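Local coordinates for hypothetical 33.3 KDA protein IN ade3-ser2 intergenic region (Saccharomyces cerevisiae, PDB 1ODF) that probably phosphorylates a still unidentified substrate with ATP, as a kinase whose fold closely resembles bacterial pantothenate kinase, at residues G97-H102 with G160-F165; N90-G95 with V183-K188; F165-Q170 with A187-Y192; G66-D71 with F156-W161. One frame throughout, in Å; residues are numbered along the deposited sequence.

Contact 1 (G97-H102 with G160-F165); sequences GLPGTH and GWFLGF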
loop_
_atom_site.group_PDB
_atom_site.type_symbol
_atom_site.label_atom_id
_atom_site.label_comp_id
_atom_site.label_asym_id
_atom_site.label_seq_id
_atom_site.Cartn_x
_atom_site.Cartn_y
_atom_site.Cartn_z
ATOM N N GLY A 97 2.945 -11.905 0.556
ATOM C CA GLY A 97 2.743 -11.123 1.760
ATOM C C GLY A 97 3.647 -9.922 1.977
ATOM O O GLY A 97 3.279 -8.791 1.667
ATOM N N LEU A 98 4.835 -10.166 2.512
ATOM C CA LEU A 98 5.774 -9.099 2.824
ATOM C C LEU A 98 6.503 -8.512 1.623
ATOM O O LEU A 98 6.474 -9.072 0.523
ATOM C CB LEU A 98 6.822 -9.603 3.826
ATOM C CG LEU A 98 6.418 -9.948 5.265
ATOM C CD1 LEU A 98 5.770 -8.727 5.914
ATOM C CD2 LEU A 98 5.461 -11.145 5.279
ATOM N N PRO A 99 7.171 -7.360 1.826
ATOM C CA PRO A 99 7.918 -6.724 0.744
ATOM C C PRO A 99 8.888 -7.781 0.206
ATOM O O PRO A 99 9.549 -8.474 0.984
ATOM C CB PRO A 99 8.648 -5.594 1.457
ATOM C CG PRO A 99 7.703 -5.219 2.540
ATOM C CD PRO A 99 7.249 -6.553 3.056
ATOM N N GLY A 100 8.970 -7.905 -1.115
ATOM C CA GLY A 100 9.849 -8.900 -1.698
ATOM C C GLY A 100 9.019 -9.954 -2.402
ATOM O O GLY A 100 9.539 -10.741 -3.190
ATOM N N THR A 101 7.718 -9.965 -2.121
ATOM C CA THR A 101 6.807 -10.921 -2.736
ATOM C C THR A 101 6.047 -10.301 -3.906
ATOM O O THR A 101 5.054 -10.865 -4.380
ATOM C CB THR A 101 5.784 -11.472 -1.710
ATOM O OG1 THR A 101 4.979 -10.399 -1.201
ATOM C CG2 THR A 101 6.506 -12.164 -0.557
ATOM N N HIS A 102 6.506 -9.139 -4.363
ATOM C CA HIS A 102 5.871 -8.476 -5.496
ATOM C C HIS A 102 6.781 -8.489 -6.722
ATOM O O HIS A 102 8.001 -8.563 -6.608
ATOM C CB HIS A 102 5.508 -7.024 -5.156
ATOM C CG HIS A 102 4.436 -6.897 -4.124
ATOM N ND1 HIS A 102 4.703 -6.845 -2.773
ATOM C CD2 HIS A 102 3.088 -6.832 -4.247
ATOM C CE1 HIS A 102 3.566 -6.750 -2.109
ATOM N NE2 HIS A 102 2.572 -6.741 -2.979
ATOM N N GLY A 160 -1.379 0.530 -0.228
ATOM C CA GLY A 160 -0.796 -0.638 0.408
ATOM C C GLY A 160 -0.592 -0.367 1.892
ATOM O O GLY A 160 -0.596 0.789 2.331
ATOM N N TRP A 161 -0.404 -1.433 2.666
ATOM C CA TRP A 161 -0.213 -1.307 4.107
ATOM C C TRP A 161 1.203 -0.870 4.486
ATOM O O TRP A 161 1.431 -0.448 5.619
ATOM C CB TRP A 161 -0.551 -2.633 4.821
ATOM C CG TRP A 161 0.360 -3.753 4.445
ATOM C CD1 TRP A 161 0.226 -4.602 3.382
ATOM C CD2 TRP A 161 1.614 -4.070 5.054
ATOM N NE1 TRP A 161 1.328 -5.424 3.287
ATOM C CE2 TRP A 161 2.197 -5.115 4.300
ATOM C CE3 TRP A 161 2.311 -3.567 6.162
ATOM C CZ2 TRP A 161 3.440 -5.660 4.616
ATOM C CZ3 TRP A 161 3.541 -4.110 6.474
ATOM C CH2 TRP A 161 4.094 -5.145 5.703
ATOM N N PHE A 162 2.148 -0.966 3.550
ATOM C CA PHE A 162 3.532 -0.574 3.826
ATOM C C PHE A 162 4.093 0.529 2.909
ATOM O O PHE A 162 5.303 0.765 2.877
ATOM C CB PHE A 162 4.442 -1.804 3.759
ATOM C CG PHE A 162 4.564 -2.397 2.378
ATOM C CD1 PHE A 162 5.610 -2.020 1.530
ATOM C CD2 PHE A 162 3.637 -3.330 1.923
ATOM C CE1 PHE A 162 5.733 -2.568 0.246
ATOM C CE2 PHE A 162 3.747 -3.890 0.635
ATOM C CZ PHE A 162 4.799 -3.508 -0.205
ATOM N N LEU A 163 3.226 1.205 2.169
ATOM C CA LEU A 163 3.687 2.265 1.290
ATOM C C LEU A 163 4.268 3.414 2.116
ATOM O O LEU A 163 3.633 3.914 3.053
ATOM C CB LEU A 163 2.538 2.781 0.423
ATOM C CG LEU A 163 1.810 1.791 -0.494
ATOM C CD1 LEU A 163 0.877 2.559 -1.423
ATOM C CD2 LEU A 163 2.810 0.988 -1.305
ATOM N N GLY A 164 5.482 3.829 1.771
ATOM C CA GLY A 164 6.102 4.916 2.500
ATOM C C GLY A 164 7.202 4.453 3.439
ATOM O O GLY A 164 8.052 5.256 3.828
ATOM N N PHE A 165 7.189 3.173 3.812
ATOM C CA PHE A 165 8.222 2.634 4.695
ATOM C C PHE A 165 9.554 2.709 3.963
ATOM O O PHE A 165 9.627 2.457 2.757
ATOM C CB PHE A 165 7.935 1.166 5.050
ATOM C CG PHE A 165 6.715 0.962 5.908
ATOM C CD1 PHE A 165 5.855 2.022 6.204
ATOM C CD2 PHE A 165 6.397 -0.315 6.382
ATOM C CE1 PHE A 165 4.691 1.812 6.958
ATOM C CE2 PHE A 165 5.239 -0.538 7.134
ATOM C CZ PHE A 165 4.382 0.531 7.420
HETATM O O HOH W 1 1.580 -6.853 0.888
#

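Contact 2 (N90-G95 with V183-K188); sequences NKLLQG and VDVNAK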
loop_
_atom_site.group_PDB
_atom_site.type_symbol
_atom_site.label_atom_id
_atom_site.label_comp_id
_atom_site.label_asym_id
_atom_site.label_seq_id
_atom_site.Cartn_x
_atom_site.Cartn_y
_atom_site.Cartn_z
ATOM N N ASN A 90 13.956 -18.242 5.313
ATOM C CA ASN A 90 13.324 -17.012 5.767
ATOM C C ASN A 90 11.819 -17.278 5.821
ATOM O O ASN A 90 11.155 -17.352 4.785
ATOM C CB ASN A 90 13.634 -15.871 4.792
ATOM C CG ASN A 90 13.226 -14.519 5.331
ATOM O OD1 ASN A 90 12.069 -14.312 5.690
ATOM N ND2 ASN A 90 14.175 -13.588 5.392
ATOM N N LYS A 91 11.284 -17.429 7.026
ATOM C CA LYS A 91 9.864 -17.713 7.175
ATOM C C LYS A 91 8.952 -16.564 6.750
ATOM O O LYS A 91 7.804 -16.788 6.360
ATOM C CB LYS A 91 9.555 -18.133 8.617
ATOM C CG LYS A 91 10.047 -19.539 8.960
ATOM C CD LYS A 91 9.449 -20.089 10.262
ATOM C CE LYS A 91 10.179 -19.598 11.509
ATOM N NZ LYS A 91 10.052 -18.132 11.714
ATOM N N LEU A 92 9.460 -15.338 6.813
ATOM C CA LEU A 92 8.668 -14.175 6.429
ATOM C C LEU A 92 8.456 -14.071 4.913
ATOM O O LEU A 92 7.522 -13.406 4.449
ATOM C CB LEU A 92 9.334 -12.897 6.943
ATOM C CG LEU A 92 9.477 -12.796 8.464
ATOM C CD1 LEU A 92 10.167 -11.498 8.819
ATOM C CD2 LEU A 92 8.110 -12.864 9.118
ATOM N N LEU A 93 9.310 -14.737 4.140
ATOM C CA LEU A 93 9.198 -14.681 2.688
ATOM C C LEU A 93 8.492 -15.877 2.073
ATOM O O LEU A 93 8.301 -15.937 0.852
ATOM C CB LEU A 93 10.585 -14.512 2.061
ATOM C CG LEU A 93 11.191 -13.122 2.285
ATOM C CD1 LEU A 93 12.572 -13.061 1.658
ATOM C CD2 LEU A 93 10.262 -12.047 1.679
ATOM N N GLN A 94 8.108 -16.830 2.914
ATOM C CA GLN A 94 7.402 -18.011 2.437
ATOM C C GLN A 94 5.962 -17.585 2.175
ATOM O O GLN A 94 5.244 -17.183 3.097
ATOM C CB GLN A 94 7.439 -19.126 3.489
ATOM C CG GLN A 94 8.835 -19.623 3.839
ATOM C CD GLN A 94 9.636 -20.041 2.614
ATOM O OE1 GLN A 94 9.121 -20.719 1.720
ATOM N NE2 GLN A 94 10.907 -19.640 2.570
ATOM N N GLY A 95 5.555 -17.660 0.912
ATOM C CA GLY A 95 4.209 -17.268 0.545
ATOM C C GLY A 95 4.081 -15.766 0.343
ATOM O O GLY A 95 4.842 -14.985 0.921
ATOM N N VAL A 183 16.157 -9.025 7.760
ATOM C CA VAL A 183 17.306 -8.513 7.035
ATOM C C VAL A 183 17.033 -8.470 5.536
ATOM O O VAL A 183 17.275 -7.453 4.885
ATOM C CB VAL A 183 18.551 -9.375 7.325
ATOM C CG1 VAL A 183 19.686 -9.025 6.366
ATOM C CG2 VAL A 183 18.983 -9.153 8.772
ATOM N N ASP A 184 16.523 -9.570 4.990
ATOM C CA ASP A 184 16.217 -9.627 3.566
ATOM C C ASP A 184 14.998 -8.758 3.238
ATOM O O ASP A 184 14.958 -8.095 2.202
ATOM C CB ASP A 184 15.941 -11.070 3.127
ATOM C CG ASP A 184 17.151 -11.980 3.286
ATOM O OD1 ASP A 184 18.203 -11.709 2.658
ATOM O OD2 ASP A 184 17.047 -12.971 4.041
ATOM N N VAL A 185 14.004 -8.762 4.119
ATOM C CA VAL A 185 12.806 -7.969 3.884
ATOM C C VAL A 185 13.211 -6.513 3.695
ATOM O O VAL A 185 12.793 -5.863 2.732
ATOM C CB VAL A 185 11.803 -8.093 5.057
ATOM C CG1 VAL A 185 10.577 -7.220 4.801
ATOM C CG2 VAL A 185 11.377 -9.548 5.215
ATOM N N ASN A 186 14.040 -6.023 4.613
ATOM C CA ASN A 186 14.544 -4.656 4.573
ATOM C C ASN A 186 15.232 -4.368 3.235
ATOM O O ASN A 186 15.068 -3.291 2.671
ATOM C CB ASN A 186 15.535 -4.432 5.721
ATOM C CG ASN A 186 16.104 -3.029 5.736
ATOM O OD1 ASN A 186 15.390 -2.058 5.996
ATOM N ND2 ASN A 186 17.393 -2.913 5.448
ATOM N N ALA A 187 16.002 -5.330 2.729
ATOM C CA ALA A 187 16.696 -5.151 1.453
ATOM C C ALA A 187 15.679 -5.069 0.329
ATOM O O ALA A 187 15.814 -4.265 -0.601
ATOM C CB ALA A 187 17.647 -6.303 1.201
ATOM N N LYS A 188 14.664 -5.919 0.425
ATOM C CA LYS A 188 13.594 -5.973 -0.556
ATOM C C LYS A 188 12.772 -4.678 -0.573
ATOM O O LYS A 188 12.360 -4.215 -1.632
ATOM C CB LYS A 188 12.679 -7.165 -0.254
ATOM C CG LYS A 188 13.317 -8.518 -0.492
ATOM C CD LYS A 188 13.676 -8.682 -1.967
ATOM C CE LYS A 188 14.130 -10.092 -2.295
ATOM N NZ LYS A 188 14.309 -10.265 -3.768
#

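Contact 3 (F165-Q170 with A187-Y192); sequences FNPILQ and AKLFFY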
loop_
_atom_site.group_PDB
_atom_site.type_symbol
_atom_site.label_atom_id
_atom_site.label_comp_id
_atom_site.label_asym_id
_atom_site.label_seq_id
_atom_site.Cartn_x
_atom_site.Cartn_y
_atom_site.Cartn_z
ATOM N N PHE A 165 7.189 3.173 3.812
ATOM C CA PHE A 165 8.222 2.634 4.695
ATOM C C PHE A 165 9.554 2.709 3.963
ATOM O O PHE A 165 9.627 2.457 2.757
ATOM C CB PHE A 165 7.935 1.166 5.050
ATOM C CG PHE A 165 6.715 0.962 5.908
ATOM C CD1 PHE A 165 5.855 2.022 6.204
ATOM C CD2 PHE A 165 6.397 -0.315 6.382
ATOM C CE1 PHE A 165 4.691 1.812 6.958
ATOM C CE2 PHE A 165 5.239 -0.538 7.134
ATOM C CZ PHE A 165 4.382 0.531 7.420
ATOM N N ASN A 166 10.610 3.046 4.688
ATOM C CA ASN A 166 11.930 3.140 4.076
ATOM C C ASN A 166 12.942 2.198 4.717
ATOM O O ASN A 166 12.984 2.034 5.941
ATOM C CB ASN A 166 12.453 4.581 4.127
ATOM C CG ASN A 166 11.625 5.535 3.259
ATOM O OD1 ASN A 166 11.386 5.274 2.084
ATOM N ND2 ASN A 166 11.194 6.640 3.843
ATOM N N PRO A 167 13.774 1.566 3.884
ATOM C CA PRO A 167 14.792 0.633 4.362
ATOM C C PRO A 167 15.811 1.247 5.300
ATOM O O PRO A 167 16.153 2.430 5.190
ATOM C CB PRO A 167 15.426 0.122 3.067
ATOM C CG PRO A 167 15.223 1.264 2.108
ATOM C CD PRO A 167 13.813 1.687 2.416
ATOM N N ILE A 168 16.264 0.439 6.256
ATOM C CA ILE A 168 17.294 0.867 7.189
ATOM C C ILE A 168 18.538 0.847 6.315
ATOM O O ILE A 168 18.812 -0.152 5.649
ATOM C CB ILE A 168 17.476 -0.141 8.330
ATOM C CG1 ILE A 168 16.140 -0.358 9.055
ATOM C CG2 ILE A 168 18.548 0.365 9.289
ATOM C CD1 ILE A 168 15.506 0.929 9.577
ATOM N N LEU A 169 19.284 1.941 6.296
ATOM C CA LEU A 169 20.460 2.009 5.444
ATOM C C LEU A 169 21.788 1.875 6.165
ATOM O O LEU A 169 22.718 1.251 5.656
ATOM C CB LEU A 169 20.450 3.318 4.663
ATOM C CG LEU A 169 19.245 3.461 3.734
ATOM C CD1 LEU A 169 19.287 4.827 3.047
ATOM C CD2 LEU A 169 19.251 2.319 2.717
ATOM N N GLN A 170 21.869 2.451 7.355
ATOM C CA GLN A 170 23.107 2.426 8.105
ATOM C C GLN A 170 23.029 1.645 9.409
ATOM O O GLN A 170 21.980 1.588 10.042
ATOM C CB GLN A 170 23.541 3.858 8.401
ATOM C CG GLN A 170 24.923 3.945 8.993
ATOM C CD GLN A 170 25.047 5.023 10.068
ATOM O OE1 GLN A 170 24.591 4.843 11.207
ATOM N NE2 GLN A 170 25.665 6.149 9.709
ATOM N N ALA A 187 16.002 -5.330 2.729
ATOM C CA ALA A 187 16.696 -5.151 1.453
ATOM C C ALA A 187 15.679 -5.069 0.329
ATOM O O ALA A 187 15.814 -4.265 -0.601
ATOM C CB ALA A 187 17.647 -6.303 1.201
ATOM N N LYS A 188 14.664 -5.919 0.425
ATOM C CA LYS A 188 13.594 -5.973 -0.556
ATOM C C LYS A 188 12.772 -4.678 -0.573
ATOM O O LYS A 188 12.360 -4.215 -1.632
ATOM C CB LYS A 188 12.679 -7.165 -0.254
ATOM C CG LYS A 188 13.317 -8.518 -0.492
ATOM C CD LYS A 188 13.676 -8.682 -1.967
ATOM C CE LYS A 188 14.130 -10.092 -2.295
ATOM N NZ LYS A 188 14.309 -10.265 -3.768
ATOM N N LEU A 189 12.539 -4.098 0.599
ATOM C CA LEU A 189 11.763 -2.866 0.698
ATOM C C LEU A 189 12.376 -1.757 -0.171
ATOM O O LEU A 189 11.670 -0.878 -0.674
ATOM C CB LEU A 189 11.684 -2.404 2.162
ATOM C CG LEU A 189 10.933 -1.087 2.432
ATOM C CD1 LEU A 189 9.494 -1.208 1.942
ATOM C CD2 LEU A 189 10.969 -0.736 3.919
ATOM N N PHE A 190 13.694 -1.813 -0.347
ATOM C CA PHE A 190 14.409 -0.823 -1.136
ATOM C C PHE A 190 13.813 -0.587 -2.525
ATOM O O PHE A 190 13.597 0.558 -2.925
ATOM C CB PHE A 190 15.879 -1.230 -1.291
ATOM C CG PHE A 190 16.680 -0.268 -2.124
ATOM C CD1 PHE A 190 17.003 0.995 -1.632
ATOM C CD2 PHE A 190 17.042 -0.592 -3.429
ATOM C CE1 PHE A 190 17.671 1.926 -2.431
ATOM C CE2 PHE A 190 17.707 0.330 -4.234
ATOM C CZ PHE A 190 18.021 1.589 -3.736
ATOM N N PHE A 191 13.544 -1.667 -3.251
ATOM C CA PHE A 191 13.011 -1.559 -4.605
ATOM C C PHE A 191 11.712 -0.765 -4.733
ATOM O O PHE A 191 11.482 -0.124 -5.758
ATOM C CB PHE A 191 12.815 -2.951 -5.222
ATOM C CG PHE A 191 14.101 -3.689 -5.498
ATOM C CD1 PHE A 191 14.846 -4.243 -4.453
ATOM C CD2 PHE A 191 14.559 -3.851 -6.809
ATOM C CE1 PHE A 191 16.028 -4.948 -4.707
ATOM C CE2 PHE A 191 15.747 -4.557 -7.081
ATOM C CZ PHE A 191 16.480 -5.107 -6.026
ATOM N N TYR A 192 10.866 -0.806 -3.707
ATOM C CA TYR A 192 9.607 -0.080 -3.744
ATOM C C TYR A 192 9.874 1.392 -3.492
ATOM O O TYR A 192 9.424 2.252 -4.245
ATOM C CB TYR A 192 8.642 -0.590 -2.671
ATOM C CG TYR A 192 8.342 -2.073 -2.724
ATOM C CD1 TYR A 192 9.275 -3.012 -2.269
ATOM C CD2 TYR A 192 7.106 -2.537 -3.185
ATOM C CE1 TYR A 192 8.980 -4.377 -2.264
ATOM C CE2 TYR A 192 6.800 -3.901 -3.184
ATOM C CZ TYR A 192 7.739 -4.811 -2.718
ATOM O OH TYR A 192 7.433 -6.147 -2.676
#

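Contact 4 (G66-D71 with F156-W161); sequences GYASID and FILEGW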
loop_
_atom_site.group_PDB
_atom_site.type_symbol
_atom_site.label_atom_id
_atom_site.label_comp_id
_atom_site.label_asym_id
_atom_site.label_seq_id
_atom_site.Cartn_x
_atom_site.Cartn_y
_atom_site.Cartn_z
ATOM N N GLY A 66 -6.178 6.444 -12.756
ATOM C CA GLY A 66 -5.777 5.059 -12.579
ATOM C C GLY A 66 -5.788 4.649 -11.112
ATOM O O GLY A 66 -5.611 5.478 -10.213
ATOM N N TYR A 67 -5.994 3.364 -10.861
ATOM C CA TYR A 67 -6.020 2.860 -9.495
ATOM C C TYR A 67 -5.399 1.479 -9.417
ATOM O O TYR A 67 -5.551 0.662 -10.327
ATOM C CB TYR A 67 -7.463 2.795 -8.973
ATOM C CG TYR A 67 -7.590 2.190 -7.589
ATOM C CD1 TYR A 67 -7.447 0.809 -7.382
ATOM C CD2 TYR A 67 -7.799 3.002 -6.476
ATOM C CE1 TYR A 67 -7.498 0.258 -6.101
ATOM C CE2 TYR A 67 -7.860 2.465 -5.191
ATOM C CZ TYR A 67 -7.705 1.095 -5.008
ATOM O OH TYR A 67 -7.762 0.578 -3.733
ATOM N N ALA A 68 -4.699 1.221 -8.321
ATOM C CA ALA A 68 -4.095 -0.078 -8.116
ATOM C C ALA A 68 -3.724 -0.293 -6.656
ATOM O O ALA A 68 -3.420 0.650 -5.931
ATOM C CB ALA A 68 -2.849 -0.232 -8.996
ATOM N N SER A 69 -3.806 -1.545 -6.228
ATOM C CA SER A 69 -3.390 -1.929 -4.889
ATOM C C SER A 69 -2.011 -2.503 -5.165
ATOM O O SER A 69 -1.799 -3.133 -6.202
ATOM C CB SER A 69 -4.282 -3.030 -4.321
ATOM O OG SER A 69 -3.567 -3.794 -3.360
ATOM N N ILE A 70 -1.062 -2.274 -4.274
ATOM C CA ILE A 70 0.263 -2.826 -4.505
ATOM C C ILE A 70 0.179 -4.352 -4.668
ATOM O O ILE A 70 0.981 -4.951 -5.384
ATOM C CB ILE A 70 1.240 -2.464 -3.343
ATOM C CG1 ILE A 70 2.645 -2.991 -3.650
ATOM C CG2 ILE A 70 0.722 -3.020 -2.025
ATOM C CD1 ILE A 70 3.308 -2.335 -4.858
ATOM N N ASP A 71 -0.806 -4.983 -4.035
ATOM C CA ASP A 71 -0.930 -6.435 -4.144
ATOM C C ASP A 71 -1.359 -6.918 -5.531
ATOM O O ASP A 71 -1.266 -8.106 -5.841
ATOM C CB ASP A 71 -1.856 -6.961 -3.060
ATOM C CG ASP A 71 -1.213 -6.905 -1.688
ATOM O OD1 ASP A 71 -1.944 -6.997 -0.679
ATOM O OD2 ASP A 71 0.032 -6.775 -1.620
ATOM N N PHE A 156 -2.808 8.884 -10.562
ATOM C CA PHE A 156 -2.652 7.469 -10.288
ATOM C C PHE A 156 -2.691 7.198 -8.794
ATOM O O PHE A 156 -1.857 7.680 -8.023
ATOM C CB PHE A 156 -1.353 6.921 -10.880
ATOM C CG PHE A 156 -1.279 5.431 -10.838
ATOM C CD1 PHE A 156 -0.993 4.766 -9.645
ATOM C CD2 PHE A 156 -1.583 4.674 -11.973
ATOM C CE1 PHE A 156 -1.017 3.374 -9.581
ATOM C CE2 PHE A 156 -1.610 3.270 -11.916
ATOM C CZ PHE A 156 -1.328 2.625 -10.720
ATOM N N ILE A 157 -3.676 6.402 -8.407
ATOM C CA ILE A 157 -3.898 6.039 -7.021
ATOM C C ILE A 157 -3.310 4.669 -6.726
ATOM O O ILE A 157 -3.678 3.684 -7.358
ATOM C CB ILE A 157 -5.418 6.019 -6.712
ATOM C CG1 ILE A 157 -6.021 7.388 -7.039
ATOM C CG2 ILE A 157 -5.667 5.656 -5.257
ATOM C CD1 ILE A 157 -7.517 7.467 -6.824
ATOM N N LEU A 158 -2.381 4.618 -5.778
ATOM C CA LEU A 158 -1.766 3.358 -5.374
ATOM C C LEU A 158 -1.949 3.232 -3.855
ATOM O O LEU A 158 -1.824 4.224 -3.125
ATOM C CB LEU A 158 -0.277 3.331 -5.737
ATOM C CG LEU A 158 0.469 2.028 -5.409
ATOM C CD1 LEU A 158 -0.083 0.881 -6.265
ATOM C CD2 LEU A 158 1.956 2.213 -5.647
ATOM N N GLU A 159 -2.254 2.023 -3.386
ATOM C CA GLU A 159 -2.469 1.807 -1.960
ATOM C C GLU A 159 -1.890 0.492 -1.458
ATOM O O GLU A 159 -1.910 -0.517 -2.162
ATOM C CB GLU A 159 -3.964 1.859 -1.642
ATOM C CG GLU A 159 -4.757 0.662 -2.147
ATOM C CD GLU A 159 -4.726 -0.531 -1.191
ATOM O OE1 GLU A 159 -5.073 -1.641 -1.641
ATOM O OE2 GLU A 159 -4.367 -0.369 0.002
ATOM N N GLY A 160 -1.379 0.530 -0.228
ATOM C CA GLY A 160 -0.796 -0.638 0.408
ATOM C C GLY A 160 -0.592 -0.367 1.892
ATOM O O GLY A 160 -0.596 0.789 2.331
ATOM N N TRP A 161 -0.404 -1.433 2.666
ATOM C CA TRP A 161 -0.213 -1.307 4.107
ATOM C C TRP A 161 1.203 -0.870 4.486
ATOM O O TRP A 161 1.431 -0.448 5.619
ATOM C CB TRP A 161 -0.551 -2.633 4.821
ATOM C CG TRP A 161 0.360 -3.753 4.445
ATOM C CD1 TRP A 161 0.226 -4.602 3.382
ATOM C CD2 TRP A 161 1.614 -4.070 5.054
ATOM N NE1 TRP A 161 1.328 -5.424 3.287
ATOM C CE2 TRP A 161 2.197 -5.115 4.300
ATOM C CE3 TRP A 161 2.311 -3.567 6.162
ATOM C CZ2 TRP A 161 3.440 -5.660 4.616
ATOM C CZ3 TRP A 161 3.541 -4.110 6.474
ATOM C CH2 TRP A 161 4.094 -5.145 5.703
HETATM O O HOH W 1 1.580 -6.853 0.888
#

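Contact 1 (G97-H102 with G160-F165)
P99 fits into the corner made by the rings of W161 and F162. Its CG lies over one face of the F162 ring in a CH-pi contact, 4.0 Å from the ring centroid and 15° off the normal. The shift is toward the CD1 and CE1 rim. One atom along the proline ring, P99 CD packs on W161 CZ2 at 4.2 Å. F162 CD2 rests over a face of the indole, closing the corner. Both aromatic groups have CG lodged between backbone N and carbonyl carbon (chi1 64° for W161, 67° for F162). L98 adds a second bump, with CD1 4.0 Å from W161 CH2. H102 reaches the far rim of F162, its CE1 4.0 Å from CZ at the edge of that ring. Two type II turns, L98 to T101 and F162 to F165, supply L98, P99 and F162, each turn with glycine in its third place. W161 comes just before the second turn and H102 just after the first. Both loops lie beside the predicted nucleotide loop, as in P-loop kinases, and W161 also touches K44, a predicted ATP-binding residue. T101 OG1 braces the first turn, bonding L98 O at 2.6 Å and accepting from G97 N. A water bridges the two loops, 2.7 Å from G97 O and 2.8 Å from W161 NE1, and meets the indole at its edge. Beyond F162, H102 ND1 is hydrogen-bonded to Y192 OH and NE2 to D71 OD2.

Contact 2 (N90-G95 with V183-K188)
N90 and D184 form a polar link between the loop and the helix. N90 ND2 donates to D184 OD2 at 3.2 Å, with an N-H...O angle of 146°. The carboxylate oxygen uses its anti lone pair, and it lies close to the N90 amide plane. The two groups meet through one bond. Their amide and carboxylate planes are 52° apart. Beside this bond the contact is apolar. V185 CG2 takes L92 CD1 at 4.3 Å and L93 CD2 at 4.5 Å. The other methyl of L93, CD1, packs on D184 CB at 4.2 Å. N90 CG is anti to its own N (chi1 -169°), which carries the amide out to the helix. Its OD1 turns back to the loop and takes weak bonds from L92 N and L93 N. N90 O is gripped from opposite faces by L93 N and by Q94 NE2, the latter at 3.2 Å. ND2 also bonds D181 O, its stronger partner, just ahead of helix 182-195. The contact thus ties the loop after helix 77-86 to the first turns of helix 182-195. With one amide serving both a backbone carbonyl and a carboxylate, the loop is probably held in place by N90, while the leucines and V185 give apolar, less directional packing.

Contact 3 (F165-Q170 with A187-Y192)
Beside the packing of P167 on L189 and F190, N186 OD1 accepts from both I168 N and Y255 OH. N186 lies one turn before F190 on the same helix, and its bond to I168 pins the chain just after the proline. L189 packs against the extended chain. Its CG is anti to the backbone N (chi1 178°), which sends the methyls out to the loop backbone. L189 CD2 lies 3.6 Å from both N166 C and P167 N, and 3.8 Å from F165 CB. L189 CG packs on P167 CD at 4.0 Å. P167 also reaches F190: P167 CG sits 3.9 Å from F190 CA and 4.2 Å from F190 CD1, near the plane of the ring at its edge. P167 thus sits on the helix surface against the consecutive residues L189 and F190. There are no hydrogen bonds between segments 165-170 and 187-192, so they meet through apolar packing. N166 OD1 is held by W197 NE1, beyond the end of the helix. Helix residues L189 and N186 also meet Y255 of helix 249-262. This is plain loop-on-helix packing, in which the connection following strand 155-160 folds back on helix 182-195 in the alpha/beta fold of a P-loop kinase.

Contact 4 (G66-D71 with F156-W161)
Y67 lies obliquely across I157 and E159 on one face of this parallel strand pair. Y67 CD2 is 3.6 Å from I157 CG2, and Y67 OH is 3.4 Å from E159 CG. The ring and carboxylate planes are 27° apart. Y67 OH itself is hydrogen-bonded to S48. E159 CG sits between its N and carbonyl carbon (chi1 71°), and the chain bends again at chi2, bringing OE1 beside S69. The bond from S69 OG to OE1 is weak. On the other face A68 is the small residue between two large ones: A68 CB meets F156 CZ at 3.7 Å and L158 CD1 at 4.0 Å. The F156 ring turns one face to G66 O. At the strand ends I70 CG2 packs on G160 CA, where glycine offers no side chain. Four backbone hydrogen bonds join the two segments, the last from I70 just past the strand. The straightest is I157 N to G66 O at 2.8 Å (171°). The parallel strands run in the order 65-69, 155-160, 32-37, 204-211, 269-275, as in P-loop kinases. S69 OG also accepts from D71 N at 3.1 Å, closing an ST turn. The pairing brings the E159 carboxylate beside K44 of the predicted ATP loop, with OE1 toward S69 and OE2 in a weak bond to S45 OG.

Contact 1 touches all three others, and so does contact 3. Contacts 1 and 3 join at Y192, whose OH lies 2.8 Å from G100 N. Contacts 1 and 4 join through H102 and D71, and the water at W161 NE1 belongs to both, since it also donates to D71 OD2. Contact 2 abuts contact 1 where L98 CD2 comes within 3.2 Å of L92 O. Contacts 2 and 3 share helix 182-195. Contacts 3 and 4 meet only lightly, with Y192 CD2 4.2 Å from I70 CD1. Contacts 2 and 4 do not touch, and their centres are 21 Å apart. A bound sulfate lies about 5 Å, at nearest atoms, from G97 and from the E159 side chain. It probably marks the phosphate end of the pocket bordered by contacts 1 and 4.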